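Local coordinates for protein catalase (Corynebacterium glutamicum, PDB 4B7H) that breaks down hydrogen peroxide to water and oxygen at a haem iron, carries a bound NADPH and is inhibited by nitric oxide, at residues Lys72-Ala76 with Asp253-Leu259; Val337-Pro341 with Ile428-Pro432; Pro184-His188 with Asp452-Pro456; His229-Arg233 with Leu304-Phe310. All blocks are in the same frame, centred on the assembly; numbering follows the deposited sequence.

Contact 1: Lys72-Ala76 with Asp253-Leu259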
loop_
_atom_site.group_PDB
_atom_site.type_symbol
_atom_site.label_atom_id
_atom_site.label_comp_id
_atom_site.label_asym_id
_atom_site.label_seq_id
_atom_site.Cartn_x
_atom_site.Cartn_y
_atom_site.Cartn_z
ATOM N N LYS A 72 1.397 17.245 -12.693
ATOM C CA LYS A 72 0.303 17.998 -13.322
ATOM C C LYS A 72 0.296 17.791 -14.830
ATOM O O LYS A 72 1.163 18.305 -15.536
ATOM C CB LYS A 72 0.434 19.501 -13.040
ATOM C CG LYS A 72 -0.713 20.333 -13.640
ATOM C CD LYS A 72 -1.982 20.187 -12.786
ATOM C CE LYS A 72 -3.256 20.750 -13.445
ATOM N NZ LYS A 72 -3.113 22.185 -13.847
ATOM N N GLY A 73 -0.677 17.051 -15.338
ATOM C CA GLY A 73 -0.729 16.799 -16.763
ATOM C C GLY A 73 -2.099 16.391 -17.249
ATOM O O GLY A 73 -3.057 16.329 -16.472
ATOM N N HIS A 74 -2.181 16.093 -18.542
ATOM C CA HIS A 74 -3.454 15.836 -19.201
ATOM C C HIS A 74 -3.123 15.202 -20.529
ATOM O O HIS A 74 -1.973 15.254 -20.981
ATOM C CB HIS A 74 -4.203 17.147 -19.433
ATOM C CG HIS A 74 -3.365 18.187 -20.101
ATOM N ND1 HIS A 74 -2.519 19.018 -19.397
ATOM C CD2 HIS A 74 -3.196 18.496 -21.409
ATOM C CE1 HIS A 74 -1.885 19.814 -20.241
ATOM N NE2 HIS A 74 -2.264 19.506 -21.469
ATOM N N GLY A 75 -4.106 14.601 -21.180
ATOM C CA GLY A 75 -3.773 13.902 -22.399
ATOM C C GLY A 75 -4.924 13.586 -23.319
ATOM O O GLY A 75 -6.037 14.091 -23.160
ATOM N N ALA A 76 -4.641 12.730 -24.290
ATOM C CA ALA A 76 -5.583 12.422 -25.351
ATOM C C ALA A 76 -5.116 11.190 -26.085
ATOM O O ALA A 76 -4.067 10.625 -25.778
ATOM C CB ALA A 76 -5.695 13.596 -26.315
ATOM N N ASP A 253 -5.716 25.448 -15.187
ATOM C CA ASP A 253 -5.846 24.324 -16.095
ATOM C C ASP A 253 -5.965 24.782 -17.544
ATOM O O ASP A 253 -6.587 24.118 -18.364
ATOM C CB ASP A 253 -7.064 23.492 -15.687
ATOM C CG ASP A 253 -6.976 22.998 -14.249
ATOM O OD1 ASP A 253 -5.851 22.767 -13.753
ATOM O OD2 ASP A 253 -8.028 22.850 -13.600
ATOM N N TYR A 254 -5.339 25.913 -17.856
ATOM C CA TYR A 254 -5.450 26.514 -19.177
ATOM C C TYR A 254 -5.141 25.544 -20.311
ATOM O O TYR A 254 -5.862 25.492 -21.313
ATOM C CB TYR A 254 -4.521 27.724 -19.259
ATOM C CG TYR A 254 -4.638 28.503 -20.546
ATOM C CD1 TYR A 254 -5.632 29.466 -20.714
ATOM C CD2 TYR A 254 -3.740 28.298 -21.588
ATOM C CE1 TYR A 254 -5.736 30.191 -21.887
ATOM C CE2 TYR A 254 -3.840 29.021 -22.775
ATOM C CZ TYR A 254 -4.838 29.966 -22.914
ATOM O OH TYR A 254 -4.936 30.683 -24.081
ATOM N N GLN A 255 -4.070 24.769 -20.158
ATOM C CA GLN A 255 -3.634 23.890 -21.234
ATOM C C GLN A 255 -4.453 22.608 -21.282
ATOM O O GLN A 255 -4.755 22.098 -22.370
ATOM C CB GLN A 255 -2.136 23.602 -21.122
ATOM C CG GLN A 255 -1.280 24.860 -21.170
ATOM C CD GLN A 255 0.196 24.545 -21.198
ATOM O OE1 GLN A 255 0.640 23.525 -20.680
ATOM N NE2 GLN A 255 0.968 25.430 -21.809
ATOM N N ARG A 256 -4.802 22.084 -20.108
ATOM C CA ARG A 256 -5.721 20.953 -20.018
ATOM C C ARG A 256 -7.032 21.293 -20.729
ATOM O O ARG A 256 -7.530 20.523 -21.554
ATOM C CB ARG A 256 -5.974 20.609 -18.543
ATOM C CG ARG A 256 -6.928 19.446 -18.326
ATOM C CD ARG A 256 -7.106 19.120 -16.841
ATOM N NE ARG A 256 -5.853 18.705 -16.211
ATOM C CZ ARG A 256 -5.761 18.151 -15.002
ATOM N NH1 ARG A 256 -6.856 17.947 -14.278
ATOM N NH2 ARG A 256 -4.572 17.793 -14.526
ATOM N N GLU A 257 -7.584 22.458 -20.408
ATOM C CA GLU A 257 -8.853 22.870 -20.984
ATOM C C GLU A 257 -8.715 23.126 -22.482
ATOM O O GLU A 257 -9.603 22.770 -23.261
ATOM C CB GLU A 257 -9.382 24.109 -20.257
ATOM C CG GLU A 257 -10.769 24.543 -20.707
ATOM C CD GLU A 257 -11.529 25.306 -19.636
ATOM O OE1 GLU A 257 -10.920 25.695 -18.613
ATOM O OE2 GLU A 257 -12.745 25.508 -19.812
ATOM N N ASP A 258 -7.608 23.742 -22.887
ATOM C CA ASP A 258 -7.393 24.000 -24.309
ATOM C C ASP A 258 -7.389 22.719 -25.138
ATOM O O ASP A 258 -7.999 22.667 -26.213
ATOM C CB ASP A 258 -6.085 24.752 -24.532
ATOM C CG ASP A 258 -5.687 24.791 -25.993
ATOM O OD1 ASP A 258 -6.129 25.722 -26.707
ATOM O OD2 ASP A 258 -4.947 23.882 -26.436
ATOM N N LEU A 259 -6.694 21.692 -24.657
ATOM C CA LEU A 259 -6.597 20.458 -25.434
ATOM C C LEU A 259 -7.957 19.746 -25.502
ATOM O O LEU A 259 -8.355 19.269 -26.579
ATOM C CB LEU A 259 -5.496 19.531 -24.893
ATOM C CG LEU A 259 -5.320 18.217 -25.664
ATOM C CD1 LEU A 259 -4.859 18.475 -27.098
ATOM C CD2 LEU A 259 -4.355 17.294 -24.947
HETATM O O HOH W 1 -3.131 19.707 -16.715
#

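Contact 2: Val337-Pro341 with Ile428-Pro432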
loop_
_atom_site.group_PDB
_atom_site.type_symbol
_atom_site.label_atom_id
_atom_site.label_comp_id
_atom_site.label_asym_id
_atom_site.label_seq_id
_atom_site.Cartn_x
_atom_site.Cartn_y
_atom_site.Cartn_z
ATOM N N VAL A 337 14.058 -0.994 -32.186
ATOM C CA VAL A 337 14.445 0.186 -31.412
ATOM C C VAL A 337 15.355 -0.250 -30.270
ATOM O O VAL A 337 15.111 -1.276 -29.623
ATOM C CB VAL A 337 13.223 0.901 -30.803
ATOM C CG1 VAL A 337 13.655 2.079 -29.943
ATOM C CG2 VAL A 337 12.280 1.368 -31.896
ATOM N N GLY A 338 16.415 0.514 -30.033
ATOM C CA GLY A 338 17.317 0.243 -28.932
ATOM C C GLY A 338 17.679 1.503 -28.171
ATOM O O GLY A 338 17.239 2.610 -28.519
ATOM N N LEU A 339 18.494 1.321 -27.136
ATOM C CA LEU A 339 18.944 2.407 -26.277
ATOM C C LEU A 339 20.306 2.939 -26.765
ATOM O O LEU A 339 20.646 2.801 -27.947
ATOM C CB LEU A 339 19.023 1.917 -24.823
ATOM C CG LEU A 339 17.773 1.170 -24.345
ATOM C CD1 LEU A 339 17.956 0.571 -22.950
ATOM C CD2 LEU A 339 16.555 2.093 -24.388
ATOM N N SER A 340 21.076 3.535 -25.858
ATOM C CA SER A 340 22.389 4.105 -26.170
ATOM C C SER A 340 23.110 4.288 -24.840
ATOM O O SER A 340 22.481 4.156 -23.787
ATOM C CB SER A 340 22.235 5.459 -26.871
ATOM O OG SER A 340 21.841 6.469 -25.953
ATOM N N PRO A 341 24.423 4.590 -24.871
ATOM C CA PRO A 341 25.159 4.866 -23.625
ATOM C C PRO A 341 24.975 6.292 -23.118
ATOM O O PRO A 341 25.944 6.975 -22.770
ATOM C CB PRO A 341 26.628 4.621 -23.999
ATOM C CG PRO A 341 26.686 4.614 -25.473
ATOM C CD PRO A 341 25.314 4.358 -26.021
ATOM N N ILE A 428 18.863 -4.663 -26.688
ATOM C CA ILE A 428 19.124 -3.582 -25.748
ATOM C C ILE A 428 19.715 -2.431 -26.560
ATOM O O ILE A 428 19.072 -1.391 -26.718
ATOM C CB ILE A 428 20.023 -4.049 -24.583
ATOM C CG1 ILE A 428 19.429 -5.310 -23.947
ATOM C CG2 ILE A 428 20.156 -2.952 -23.536
ATOM C CD1 ILE A 428 20.273 -5.890 -22.836
ATOM N N TYR A 429 20.921 -2.641 -27.086
ATOM C CA TYR A 429 21.462 -1.842 -28.196
ATOM C C TYR A 429 22.746 -2.485 -28.687
ATOM O O TYR A 429 23.410 -3.213 -27.940
ATOM C CB TYR A 429 21.709 -0.356 -27.846
ATOM C CG TYR A 429 22.645 -0.083 -26.684
ATOM C CD1 TYR A 429 22.201 -0.199 -25.375
ATOM C CD2 TYR A 429 23.952 0.334 -26.893
ATOM C CE1 TYR A 429 23.032 0.071 -24.300
ATOM C CE2 TYR A 429 24.800 0.608 -25.821
ATOM C CZ TYR A 429 24.335 0.462 -24.523
ATOM O OH TYR A 429 25.161 0.730 -23.445
ATOM N N VAL A 430 23.080 -2.245 -29.951
ATOM C CA VAL A 430 24.402 -2.613 -30.441
ATOM C C VAL A 430 25.357 -1.579 -29.861
ATOM O O VAL A 430 25.296 -0.394 -30.212
ATOM C CB VAL A 430 24.489 -2.589 -31.975
ATOM C CG1 VAL A 430 25.885 -3.013 -32.426
ATOM C CG2 VAL A 430 23.440 -3.505 -32.581
ATOM N N ASN A 431 26.219 -2.008 -28.947
ATOM C CA ASN A 431 27.047 -1.048 -28.226
ATOM C C ASN A 431 28.243 -0.569 -29.037
ATOM O O ASN A 431 28.778 -1.310 -29.875
ATOM C CB ASN A 431 27.518 -1.622 -26.886
ATOM C CG ASN A 431 28.298 -2.914 -27.047
ATOM O OD1 ASN A 431 27.732 -4.007 -26.966
ATOM N ND2 ASN A 431 29.604 -2.797 -27.281
ATOM N N PRO A 432 28.655 0.681 -28.798
ATOM C CA PRO A 432 29.935 1.154 -29.319
ATOM C C PRO A 432 31.058 0.706 -28.377
ATOM O O PRO A 432 30.811 -0.058 -27.446
ATOM C CB PRO A 432 29.767 2.670 -29.276
ATOM C CG PRO A 432 28.933 2.894 -28.054
ATOM C CD PRO A 432 27.957 1.723 -28.022
#

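Contact 3: Pro184-His188 with Asp452-Pro456. With NDP (NADPH dihydro-nicotinamide-adenine-dinucleotide phosphate), chain H.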
loop_
_atom_site.group_PDB
_atom_site.type_symbol
_atom_site.label_atom_id
_atom_site.label_comp_id
_atom_site.label_asym_id
_atom_site.label_seq_id
_atom_site.Cartn_x
_atom_site.Cartn_y
_atom_site.Cartn_z
ATOM N N PRO A 184 26.889 23.013 -13.551
ATOM C CA PRO A 184 26.915 23.841 -14.760
ATOM C C PRO A 184 26.568 23.091 -16.038
ATOM O O PRO A 184 26.303 23.740 -17.050
ATOM C CB PRO A 184 28.361 24.357 -14.809
ATOM C CG PRO A 184 29.150 23.362 -13.998
ATOM C CD PRO A 184 28.209 22.948 -12.901
ATOM N N GLU A 185 26.553 21.759 -16.004
ATOM C CA GLU A 185 26.035 20.990 -17.135
ATOM C C GLU A 185 24.587 21.383 -17.471
ATOM O O GLU A 185 24.108 21.126 -18.588
ATOM C CB GLU A 185 26.133 19.481 -16.873
ATOM C CG GLU A 185 25.308 18.964 -15.691
ATOM C CD GLU A 185 26.136 18.798 -14.431
ATOM O OE1 GLU A 185 26.890 19.734 -14.086
ATOM O OE2 GLU A 185 26.051 17.719 -13.792
ATOM N N SER A 186 23.908 22.018 -16.509
ATOM C CA SER A 186 22.537 22.507 -16.676
ATOM C C SER A 186 22.391 23.693 -17.637
ATOM O O SER A 186 21.275 24.041 -18.020
ATOM C CB SER A 186 21.967 22.915 -15.311
ATOM O OG SER A 186 22.643 24.057 -14.791
ATOM N N ALA A 187 23.501 24.319 -18.022
ATOM C CA ALA A 187 23.422 25.584 -18.749
ATOM C C ALA A 187 22.649 25.505 -20.069
ATOM O O ALA A 187 21.902 26.422 -20.406
ATOM C CB ALA A 187 24.806 26.174 -18.956
ATOM N N HIS A 188 22.814 24.419 -20.818
ATOM C CA HIS A 188 22.099 24.321 -22.087
ATOM C C HIS A 188 20.593 24.376 -21.876
ATOM O O HIS A 188 19.901 25.218 -22.464
ATOM C CB HIS A 188 22.484 23.054 -22.859
ATOM C CG HIS A 188 22.079 23.094 -24.300
ATOM N ND1 HIS A 188 22.367 22.078 -25.184
ATOM C CD2 HIS A 188 21.408 24.031 -25.011
ATOM C CE1 HIS A 188 21.892 22.388 -26.378
ATOM N NE2 HIS A 188 21.312 23.573 -26.302
ATOM N N ASP A 452 30.314 22.681 -21.002
ATOM C CA ASP A 452 28.962 22.904 -20.486
ATOM C C ASP A 452 28.261 24.124 -21.080
ATOM O O ASP A 452 27.061 24.301 -20.879
ATOM C CB ASP A 452 28.984 23.036 -18.961
ATOM C CG ASP A 452 29.365 21.744 -18.264
ATOM O OD1 ASP A 452 29.133 20.654 -18.835
ATOM O OD2 ASP A 452 29.879 21.809 -17.129
ATOM N N PHE A 453 28.995 24.958 -21.810
ATOM C CA PHE A 453 28.483 26.268 -22.189
ATOM C C PHE A 453 28.408 26.587 -23.679
ATOM O O PHE A 453 27.711 27.524 -24.058
ATOM C CB PHE A 453 29.283 27.372 -21.485
ATOM C CG PHE A 453 29.164 27.330 -19.993
ATOM C CD1 PHE A 453 28.018 27.794 -19.370
ATOM C CD2 PHE A 453 30.190 26.806 -19.213
ATOM C CE1 PHE A 453 27.901 27.753 -17.991
ATOM C CE2 PHE A 453 30.074 26.750 -17.835
ATOM C CZ PHE A 453 28.927 27.232 -17.224
ATOM N N ILE A 454 29.116 25.840 -24.524
ATOM C CA ILE A 454 29.189 26.227 -25.935
ATOM C C ILE A 454 27.832 26.178 -26.640
ATOM O O ILE A 454 27.483 27.092 -27.388
ATOM C CB ILE A 454 30.275 25.446 -26.726
ATOM C CG1 ILE A 454 30.501 26.097 -28.095
ATOM C CG2 ILE A 454 29.914 23.963 -26.872
ATOM C CD1 ILE A 454 30.868 27.559 -28.009
ATOM N N GLN A 455 27.052 25.133 -26.395
ATOM C CA GLN A 455 25.775 25.014 -27.091
ATOM C C GLN A 455 24.739 26.098 -26.738
ATOM O O GLN A 455 24.121 26.652 -27.639
ATOM C CB GLN A 455 25.207 23.591 -26.995
ATOM C CG GLN A 455 26.014 22.576 -27.822
ATOM C CD GLN A 455 25.224 21.330 -28.137
ATOM O OE1 GLN A 455 24.260 21.012 -27.452
ATOM N NE2 GLN A 455 25.622 20.621 -29.179
ATOM N N PRO A 456 24.547 26.416 -25.441
ATOM C CA PRO A 456 23.648 27.554 -25.201
ATOM C C PRO A 456 24.243 28.867 -25.702
ATOM O O PRO A 456 23.488 29.777 -26.050
ATOM C CB PRO A 456 23.493 27.580 -23.670
ATOM C CG PRO A 456 24.656 26.785 -23.142
ATOM C CD PRO A 456 24.902 25.728 -24.185
HETATM P PA NDP H . 19.735 25.242 -36.431
HETATM O O1A NDP H . 19.689 26.645 -36.915
HETATM O O2A NDP H . 19.701 24.247 -37.539
HETATM O O5B NDP H . 18.488 25.012 -35.452
HETATM C C5B NDP H . 18.206 25.937 -34.430
HETATM C C4B NDP H . 17.014 25.386 -33.664
HETATM O O4B NDP H . 16.705 26.265 -32.592
HETATM C C3B NDP H . 15.780 25.280 -34.562
HETATM O O3B NDP H . 15.118 24.052 -34.324
HETATM C C2B NDP H . 14.952 26.468 -34.109
HETATM O O2B NDP H . 13.561 26.366 -34.345
HETATM C C1B NDP H . 15.321 26.515 -32.634
HETATM N N9A NDP H . 14.888 27.756 -31.961
HETATM C C8A NDP H . 14.471 28.924 -32.549
HETATM N N7A NDP H . 14.136 29.805 -31.580
HETATM C C5A NDP H . 14.329 29.214 -30.374
HETATM C C6A NDP H . 14.145 29.661 -29.067
HETATM N N6A NDP H . 13.391 30.734 -28.826
HETATM N N1A NDP H . 14.445 28.817 -28.023
HETATM C C2A NDP H . 14.911 27.540 -28.267
HETATM N N3A NDP H . 15.088 27.102 -29.564
HETATM C C4A NDP H . 14.800 27.926 -30.602
HETATM O O3 NDP H . 21.047 25.075 -35.496
HETATM P PN NDP H . 21.492 23.712 -34.751
HETATM O O1N NDP H . 20.537 22.608 -35.049
HETATM O O2N NDP H . 22.942 23.550 -35.020
HETATM O O5D NDP H . 21.349 24.088 -33.192
HETATM C C5D NDP H . 21.754 25.362 -32.727
HETATM C C4D NDP H . 21.201 25.587 -31.335
HETATM O O4D NDP H . 19.789 25.580 -31.401
HETATM C C3D NDP H . 21.599 24.463 -30.391
HETATM O O3D NDP H . 22.802 24.768 -29.701
HETATM C C2D NDP H . 20.393 24.347 -29.476
HETATM O O2D NDP H . 20.578 25.162 -28.352
HETATM C C1D NDP H . 19.226 24.923 -30.272
HETATM N N1N NDP H . 18.285 23.869 -30.709
HETATM C C2N NDP H . 18.785 22.742 -31.294
HETATM C C3N NDP H . 17.969 21.712 -31.735
HETATM C C7N NDP H . 18.618 20.512 -32.344
HETATM O O7N NDP H . 17.978 19.274 -32.225
HETATM N N7N NDP H . 19.789 20.630 -32.961
HETATM C C4N NDP H . 16.461 21.765 -31.603
HETATM C C5N NDP H . 16.018 23.043 -30.950
HETATM C C6N NDP H . 16.930 24.016 -30.539
HETATM P P2B NDP H . 12.901 27.001 -35.676
HETATM O O1X NDP H . 13.280 28.466 -35.730
HETATM O O2X NDP H . 13.438 26.249 -36.874
HETATM O O3X NDP H . 11.399 26.819 -35.553
HETATM O O HOH W 2 25.133 22.380 -20.789
#

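Contact 4: His229-Arg233 with Leu304-Phe310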
loop_
_atom_site.group_PDB
_atom_site.type_symbol
_atom_site.label_atom_id
_atom_site.label_comp_id
_atom_site.label_asym_id
_atom_site.label_seq_id
_atom_site.Cartn_x
_atom_site.Cartn_y
_atom_site.Cartn_z
ATOM N N HIS A 229 12.118 13.951 -33.423
ATOM C CA HIS A 229 11.588 15.297 -33.420
ATOM C C HIS A 229 10.144 15.286 -33.849
ATOM O O HIS A 229 9.814 14.747 -34.869
ATOM C CB HIS A 229 12.425 16.207 -34.391
ATOM C CG HIS A 229 13.863 16.404 -33.991
ATOM N ND1 HIS A 229 14.349 17.567 -33.621
ATOM C CD2 HIS A 229 14.893 15.527 -33.986
ATOM C CE1 HIS A 229 15.612 17.424 -33.356
ATOM N NE2 HIS A 229 15.948 16.175 -33.598
ATOM N N PHE A 230 9.277 15.859 -33.032
ATOM C CA PHE A 230 7.856 15.939 -33.331
ATOM C C PHE A 230 7.524 17.408 -33.575
ATOM O O PHE A 230 7.477 18.210 -32.633
ATOM C CB PHE A 230 7.037 15.342 -32.178
ATOM C CG PHE A 230 7.497 13.963 -31.771
ATOM C CD1 PHE A 230 7.416 12.901 -32.664
ATOM C CD2 PHE A 230 8.020 13.732 -30.510
ATOM C CE1 PHE A 230 7.847 11.630 -32.300
ATOM C CE2 PHE A 230 8.450 12.463 -30.140
ATOM C CZ PHE A 230 8.368 11.415 -31.036
ATOM N N LYS A 231 7.340 17.768 -34.845
ATOM C CA LYS A 231 7.279 19.175 -35.230
ATOM C C LYS A 231 5.828 19.638 -35.331
ATOM O O LYS A 231 5.058 19.142 -36.162
ATOM C CB LYS A 231 8.039 19.420 -36.543
ATOM C CG LYS A 231 9.491 18.917 -36.534
ATOM C CD LYS A 231 10.356 19.621 -35.497
ATOM C CE LYS A 231 10.570 21.090 -35.841
ATOM N NZ LYS A 231 11.539 21.737 -34.895
ATOM N N THR A 232 5.450 20.577 -34.469
ATOM C CA THR A 232 4.051 20.968 -34.375
ATOM C C THR A 232 3.539 21.657 -35.637
ATOM O O THR A 232 4.157 22.591 -36.144
ATOM C CB THR A 232 3.785 21.874 -33.163
ATOM O OG1 THR A 232 2.450 22.381 -33.265
ATOM C CG2 THR A 232 4.770 23.039 -33.119
ATOM N N ARG A 233 2.406 21.187 -36.146
ATOM C CA ARG A 233 1.776 21.846 -37.280
ATOM C C ARG A 233 1.042 23.112 -36.870
ATOM O O ARG A 233 0.712 23.950 -37.718
ATOM C CB ARG A 233 0.821 20.899 -37.996
ATOM C CG ARG A 233 1.530 19.885 -38.844
ATOM C CD ARG A 233 0.646 19.398 -39.970
ATOM N NE ARG A 233 1.248 18.244 -40.618
ATOM C CZ ARG A 233 0.605 17.427 -41.442
ATOM N NH1 ARG A 233 -0.672 17.643 -41.730
ATOM N NH2 ARG A 233 1.242 16.397 -41.975
ATOM N N LEU A 304 16.614 16.995 -40.436
ATOM C CA LEU A 304 15.454 16.183 -40.106
ATOM C C LEU A 304 14.996 15.376 -41.320
ATOM O O LEU A 304 14.878 15.913 -42.427
ATOM C CB LEU A 304 14.324 17.055 -39.564
ATOM C CG LEU A 304 14.698 17.923 -38.353
ATOM C CD1 LEU A 304 13.474 18.667 -37.829
ATOM C CD2 LEU A 304 15.384 17.120 -37.235
ATOM N N ILE A 305 14.769 14.083 -41.102
ATOM C CA ILE A 305 14.289 13.164 -42.133
ATOM C C ILE A 305 12.845 12.789 -41.801
ATOM O O ILE A 305 12.563 12.340 -40.695
ATOM C CB ILE A 305 15.147 11.874 -42.193
ATOM C CG1 ILE A 305 16.508 12.136 -42.832
ATOM C CG2 ILE A 305 14.464 10.811 -43.027
ATOM C CD1 ILE A 305 17.512 12.718 -41.933
ATOM N N PRO A 306 11.915 12.974 -42.752
ATOM C CA PRO A 306 10.495 12.749 -42.443
ATOM C C PRO A 306 10.120 11.275 -42.311
ATOM O O PRO A 306 10.689 10.427 -42.997
ATOM C CB PRO A 306 9.780 13.365 -43.647
ATOM C CG PRO A 306 10.766 13.222 -44.771
ATOM C CD PRO A 306 12.107 13.479 -44.123
ATOM N N VAL A 307 9.165 10.984 -41.430
ATOM C CA VAL A 307 8.706 9.620 -41.193
ATOM C C VAL A 307 7.200 9.538 -41.425
ATOM O O VAL A 307 6.707 8.636 -42.111
ATOM C CB VAL A 307 9.030 9.150 -39.751
ATOM C CG1 VAL A 307 8.479 7.753 -39.509
ATOM C CG2 VAL A 307 10.534 9.193 -39.500
ATOM N N GLY A 308 6.468 10.486 -40.849
ATOM C CA GLY A 308 5.015 10.471 -40.914
ATOM C C GLY A 308 4.446 11.580 -40.052
ATOM O O GLY A 308 5.111 12.592 -39.843
ATOM N N TYR A 309 3.217 11.412 -39.569
ATOM C CA TYR A 309 2.621 12.395 -38.672
ATOM C C TYR A 309 1.767 11.679 -37.642
ATOM O O TYR A 309 1.381 10.522 -37.838
ATOM C CB TYR A 309 1.768 13.411 -39.447
ATOM C CG TYR A 309 0.487 12.840 -40.032
ATOM C CD1 TYR A 309 0.469 12.272 -41.302
ATOM C CD2 TYR A 309 -0.708 12.880 -39.318
ATOM C CE1 TYR A 309 -0.703 11.747 -41.838
ATOM C CE2 TYR A 309 -1.881 12.359 -39.837
ATOM C CZ TYR A 309 -1.878 11.795 -41.100
ATOM O OH TYR A 309 -3.056 11.281 -41.612
ATOM N N PHE A 310 1.453 12.360 -36.545
ATOM C CA PHE A 310 0.421 11.854 -35.653
ATOM C C PHE A 310 -0.611 12.939 -35.372
ATOM O O PHE A 310 -0.325 14.137 -35.482
ATOM C CB PHE A 310 0.986 11.187 -34.378
ATOM C CG PHE A 310 1.613 12.133 -33.386
ATOM C CD1 PHE A 310 0.823 12.873 -32.515
ATOM C CD2 PHE A 310 2.998 12.228 -33.280
ATOM C CE1 PHE A 310 1.399 13.718 -31.577
ATOM C CE2 PHE A 310 3.585 13.078 -32.348
ATOM C CZ PHE A 310 2.781 13.825 -31.499
#

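Contact 1: Lys72-Ala76 with Asp253-Leu259
His-74 and Arg-256 bring their CA atoms to 5.7 Å where strand 73-76 and helix 254-259 run nearly parallel, the short axes 11° apart and 8.3 Å at closest. Arg-256 CA sits over the middle of one face of the His-74 imidazole, 3.7 Å from the centroid, a CH-pi contact, while Leu-259 CD2 abuts the ring edge and also reaches Ala-76 CB. A chi1 of 51°, with CG tucked between backbone N and carbonyl carbon, lays the ring's face on the helix backbone at Arg-256. Ring atom ND1 shares a water with Arg-256 NE, and NE2 bonds to Ser-203 OG. Just before the strand, Lys-72 bends at chi2 and chi4 to lay CE over a face of the Arg-256 guanidinium, CE to NH2 3.4 Å, and to reach Asp-253 in a salt bridge of 2.8 Å from NZ to OD1. Arg-256 NH2 gives Gly-73 O only a weak bond, 2.9 Å and 119°; the firmer bond runs from NH1 to Gly-169 O of the second subunit. The two cationic side chains cross at about a right angle, NZ and NH2 4.7 Å apart; Asp-253 and Asp-118, both paired with Lys-72 NZ, probably balance their charge, and Ser-116 O also takes NZ. Asp-253 OD2 meets Arg-164 of that second subunit, so one carboxylate links the residue before strand 73-82, the N-cap of helix 254-264 and the neighbour.

Contact 2: Val337-Pro341 with Ile428-Pro432
Leu-339 N meets Ile-428 O in an almost straight hydrogen bond, 2.8 Å and 169° at the hydrogen, and the tight half of the contact is built round it. Gly-338 CA lies 3.3 Å from the same Ile-428 O, so the two backbones meet directly. Next door the Tyr-429 ring lays one face along the backbone of 339-341: Ser-340 CA stands over the ring centre, and Leu-339 CB packs on CD1 at 3.9 Å. Leu-339 O, 3.3 Å from Tyr-429 CB, is buried without a polar partner, whereas Tyr-429 OH bonds to Gln-346 of helix 343-359. Residues 428-432 belong to the long, mostly irregular run that follows this helix, the wrapping region of the catalase fold, and here it is pressed against the chain leading from strand 337-338 into the helix. Toward the partly exposed Pro-432 the packing thins to two proline rings meeting at their CG atoms, 3.8 Å from Pro-341 to Pro-432, with Gln-42 of the second subunit against both.

Contact 3: Pro184-His188 with Asp452-Pro456
Ala-187 CB touches Phe-453 CE1, at 3.6 Å, and Pro-456 CG, while Pro-184 CB completes the apolar set on Phe-453 CZ. A CH-pi contact sits over the His-188 imidazole, Gln-455 CB lying 3.8 Å from the ring centroid, displaced toward its rim, with the amide turned 81° to the ring. Direct polar links go elsewhere: His-188 ND1 bonds to Thr-294 O, Gln-455 OE1 to Thr-296 N, and Asp-452 pairs with Arg-150 through OD1 and with Ser-417 of the third subunit through OD2. One water bridges the backbones instead, donating 2.7 Å bonds to Glu-185 O and to Asp-452 O and accepting from His-188 N. Toward the cofactor, a chi1 of -164° swings the His-188 ring away from its backbone N, and NE2 meets ribose O2D of NADPH at 2.7 Å, while O3D gives Gln-455 O a weak bond. His-188 and Gln-455 thus meet both hydroxyls of the nicotinamide ribose, one weakly, in the NADPH pocket where C-terminal helices join the subunit.

Contact 4: His229-Arg233 with Leu304-Phe310
Leu-304 pushes CD2 squarely onto the imidazole of His-229, 3.6 Å from the ring centroid and 7° off the normal, a CH-pi contact at one end of this pairing. The setting is the antiparallel beta-barrel of catalase: strands 223-232 and 305-314 are not bonded to each other but flank strand 270-279, so they meet through side chains alone. The other Leu-304 branch, CD1, lies crosswise against the aliphatic part of Lys-231, 4.0 Å from CD. Further along, Phe-310 turns its edge to the face of Phe-230 in an offset edge-to-face pair, centroids 5.8 Å apart and planes at 68°, closest at Phe-230 CD1 to Phe-310 CE2, 3.8 Å. In the next shell, Gln-276 OE1 holds His-229 NE2, and this histidine also touches the bound NADPH; Asp-207 takes Lys-231 NZ in a salt bridge. Phe-310 is backed by Trp-271 and by Phe-126 and Leu-128 of strand 125-132. Between Leu-304 and Tyr-309 lies a classic beta bulge, Val-307 and Gly-308 sharing Val-273 as their opposite residue. At the exposed end Asp-272 grips Arg-233 NE, and the guanidinium, tilted 41° to the Tyr-309 ring, brings NH2 to 3.9 Å from Tyr-309 CB.

Contacts 1, 2 and 3 are buried, whereas contact 4 is only partly so, with Arg-233 at the surface. Contacts 1 and 4 share the barrel, since their strands 73-82 and 305-314 are neighbours, yet contact 1 faces a helix with charges and a water while contact 4 has no hydrogen bond between its segments. Contact 2 reaches the same sheet from the chain's far side, about 34 Å from contact 1 between centres, and depends on one backbone bond and packing. Contacts 3 and 4 each supply NADPH-pocket residues, their nearest atoms about 11 Å apart. Other subunits touch contacts 1, 2 and 3, but none reaches contact 4.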